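Local coordinates for protein salt-tolerant glutaminase (Micrococcus luteus, PDB 3AGD) that probably catalyses the hydrolysis of L-glutamine to L-glutamate and ammonium, as a salt-tolerant member of the glutaminase family, at residues A[169-174]-A[178-183]. Sequence-based numbering, arbitrary orientation.
Sequences SLAHML and GVLQDS
L174 and L180 form the apolar centre of this contact, where the last turns of helix 165-176 meet the loop that folds back against them. The evidence is in the short carbon distances: L174 CB lies 3.7 Å from L180 CG, and the methyl L180 CD1 reaches back along the helix to within 3.9 Å of A171 CB. L180 has CG beside its backbone N (chi1 -65°) and an extended chi2 that sends CD1 onto the helix backbone, 3.4 Å from A171 O. V179 packs beside L180 against L174, its CB 4.0 Å from L174 CB, while its CG1 meets the methyl CD2 of L174. All four residues are buried; helix 184-195 adds V188 against A171 and I187 against L180, and A119 of helix 114-123 touches V179.

The polar part centres on L174 O. V179 N donates to L174 O over 2.8 Å, from a position tilted 29° out of the carbonyl plane, and L180 N adds a weak bond of 3.5 Å to that same L174 O. G178 N is also close, but its angle is too poor for a bond to this oxygen. Toward solvent the contact thins: exposed G178 contributes little area, and Q181 and D182 run on without touching 169-174; Q181 N and D182 OD1 are instead hydrogen-bonded to the side-chain amide of Q122. S183 then caps the following helix through E186 N. With G178 at positive phi (73°) as C-prime, V179 N bonded to L174 O and G178 N to R175 O, the arrangement is a Schellman motif closing helix 165-176.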
ATOM      1  N   SER A 169      26.914 -12.534 -21.024  1.00 13.41           N
ATOM      2  CA  SER A 169      26.014 -13.331 -21.849  1.00 13.76           C
ATOM      3  C   SER A 169      24.693 -12.587 -22.004  1.00 16.40           C
ATOM      4  O   SER A 169      24.173 -12.448 -23.110  1.00 17.90           O
ATOM      5  CB  SER A 169      25.752 -14.684 -21.199  1.00  9.75           C
ATOM      6  OG  SER A 169      24.690 -15.343 -21.861  1.00 16.30           O
ATOM      7  N   LEU A 170      24.151 -12.111 -20.887  1.00 14.12           N
ATOM      8  CA  LEU A 170      22.894 -11.375 -20.919  1.00 16.16           C
ATOM      9  C   LEU A 170      23.052 -10.124 -21.782  1.00 18.43           C
ATOM     10  O   LEU A 170      22.207  -9.830 -22.627  1.00 20.56           O
ATOM     11  CB  LEU A 170      22.469 -10.991 -19.501  1.00 16.70           C
ATOM     12  CG  LEU A 170      22.227 -12.156 -18.523  1.00 17.84           C
ATOM     13  CD1 LEU A 170      21.839 -11.607 -17.153  1.00 14.10           C
ATOM     14  CD2 LEU A 170      21.123 -13.072 -19.062  1.00 16.64           C
ATOM     15  N   ALA A 171      24.146  -9.398 -21.578  1.00 17.76           N
ATOM     16  CA  ALA A 171      24.404  -8.189 -22.348  1.00 16.35           C
ATOM     17  C   ALA A 171      24.444  -8.477 -23.848  1.00 18.12           C
ATOM     18  O   ALA A 171      23.852  -7.741 -24.641  1.00 21.00           O
ATOM     19  CB  ALA A 171      25.714  -7.549 -21.899  1.00 14.99           C
ATOM     20  N   HIS A 172      25.141  -9.539 -24.245  1.00 17.97           N
ATOM     21  CA  HIS A 172      25.217  -9.890 -25.664  1.00 17.98           C
ATOM     22  C   HIS A 172      23.842 -10.229 -26.223  1.00 17.53           C
ATOM     23  O   HIS A 172      23.489  -9.805 -27.321  1.00 20.90           O
ATOM     24  CB  HIS A 172      26.167 -11.071 -25.885  1.00 14.98           C
ATOM     25  CG  HIS A 172      27.606 -10.675 -26.012  1.00 15.93           C
ATOM     26  ND1 HIS A 172      28.083  -9.933 -27.072  1.00 13.82           N
ATOM     27  CD2 HIS A 172      28.675 -10.920 -25.217  1.00 19.40           C
ATOM     28  CE1 HIS A 172      29.382  -9.741 -26.925  1.00 13.50           C
ATOM     29  NE2 HIS A 172      29.767 -10.331 -25.807  1.00 17.30           N
ATOM     30  N   MET A 173      23.060 -10.991 -25.468  1.00 16.65           N
ATOM     31  CA  MET A 173      21.728 -11.356 -25.927  1.00 17.47           C
ATOM     32  C   MET A 173      20.869 -10.104 -26.079  1.00 15.74           C
ATOM     33  O   MET A 173      20.118  -9.967 -27.042  1.00 14.10           O
ATOM     34  CB  MET A 173      21.062 -12.321 -24.942  1.00 19.40           C
ATOM     35  CG  MET A 173      19.770 -12.944 -25.473  1.00 22.18           C
ATOM     36  SD  MET A 173      20.034 -14.045 -26.899  1.00 21.66           S
ATOM     37  CE  MET A 173      20.506 -15.555 -26.061  1.00 17.55           C
ATOM     38  N   LEU A 174      20.980  -9.185 -25.127  1.00 15.93           N
ATOM     39  CA  LEU A 174      20.194  -7.957 -25.191  1.00 16.23           C
ATOM     40  C   LEU A 174      20.558  -7.115 -26.419  1.00 17.40           C
ATOM     41  O   LEU A 174      19.677  -6.517 -27.036  1.00 18.62           O
ATOM     42  CB  LEU A 174      20.369  -7.142 -23.903  1.00 12.48           C
ATOM     43  CG  LEU A 174      19.788  -7.782 -22.632  1.00 14.11           C
ATOM     44  CD1 LEU A 174      20.181  -6.958 -21.414  1.00 12.50           C
ATOM     45  CD2 LEU A 174      18.271  -7.877 -22.734  1.00 10.79           C
ATOM     46  N   GLY A 178      18.383  -5.641 -29.879  1.00 20.71           N
ATOM     47  CA  GLY A 178      18.286  -4.189 -29.906  1.00 20.42           C
ATOM     48  C   GLY A 178      18.002  -3.486 -28.586  1.00 22.17           C
ATOM     49  O   GLY A 178      17.686  -2.297 -28.577  1.00 23.70           O
ATOM     50  N   VAL A 179      18.109  -4.198 -27.471  1.00 21.21           N
ATOM     51  CA  VAL A 179      17.856  -3.586 -26.169  1.00 19.64           C
ATOM     52  C   VAL A 179      19.067  -2.768 -25.727  1.00 22.94           C
ATOM     53  O   VAL A 179      18.924  -1.763 -25.033  1.00 23.05           O
ATOM     54  CB  VAL A 179      17.527  -4.653 -25.105  1.00 16.68           C
ATOM     55  CG1 VAL A 179      17.380  -4.006 -23.730  1.00 12.23           C
ATOM     56  CG2 VAL A 179      16.240  -5.365 -25.485  1.00 19.61           C
ATOM     57  N   LEU A 180      20.257  -3.207 -26.132  1.00 23.32           N
ATOM     58  CA  LEU A 180      21.495  -2.505 -25.810  1.00 21.07           C
ATOM     59  C   LEU A 180      22.136  -2.041 -27.113  1.00 24.54           C
ATOM     60  O   LEU A 180      22.093  -2.751 -28.119  1.00 26.25           O
ATOM     61  CB  LEU A 180      22.472  -3.423 -25.079  1.00 17.95           C
ATOM     62  CG  LEU A 180      22.091  -3.928 -23.691  1.00 20.76           C
ATOM     63  CD1 LEU A 180      23.255  -4.717 -23.109  1.00 20.95           C
ATOM     64  CD2 LEU A 180      21.749  -2.758 -22.793  1.00 23.25           C
ATOM     65  N   GLN A 181      22.739  -0.858 -27.095  1.00 22.91           N
ATOM     66  CA  GLN A 181      23.373  -0.326 -28.292  1.00 23.72           C
ATOM     67  C   GLN A 181      24.893  -0.403 -28.204  1.00 23.24           C
ATOM     68  O   GLN A 181      25.557  -0.766 -29.173  1.00 22.80           O
ATOM     69  CB  GLN A 181      22.925   1.120 -28.523  1.00 25.23           C
ATOM     70  CG  GLN A 181      21.423   1.277 -28.757  1.00 21.49           C
ATOM     71  CD  GLN A 181      20.580   0.881 -27.547  1.00 26.35           C
ATOM     72  OE1 GLN A 181      19.787  -0.065 -27.605  1.00 32.96           O
ATOM     73  NE2 GLN A 181      20.744   1.608 -26.448  1.00 18.90           N
ATOM     74  N   ASP A 182      25.441  -0.067 -27.040  1.00 21.09           N
ATOM     75  CA  ASP A 182      26.884  -0.115 -26.848  1.00 21.77           C
ATOM     76  C   ASP A 182      27.351  -1.547 -26.600  1.00 23.27           C
ATOM     77  O   ASP A 182      26.535  -2.458 -26.490  1.00 23.98           O
ATOM     78  CB  ASP A 182      27.278   0.814 -25.705  1.00 22.21           C
ATOM     79  CG  ASP A 182      26.929   2.262 -26.007  1.00 25.21           C
ATOM     80  OD1 ASP A 182      26.134   2.867 -25.258  1.00 19.68           O
ATOM     81  OD2 ASP A 182      27.443   2.792 -27.016  1.00 26.70           O
ATOM     82  N   SER A 183      28.661  -1.752 -26.521  1.00 21.71           N
ATOM     83  CA  SER A 183      29.186  -3.101 -26.334  1.00 23.68           C
ATOM     84  C   SER A 183      28.760  -3.750 -25.030  1.00 22.97           C
ATOM     85  O   SER A 183      28.471  -3.071 -24.043  1.00 21.17           O
ATOM     86  CB  SER A 183      30.715  -3.104 -26.416  1.00 21.48           C
ATOM     87  OG  SER A 183      31.281  -2.469 -25.286  1.00 27.30           O
TER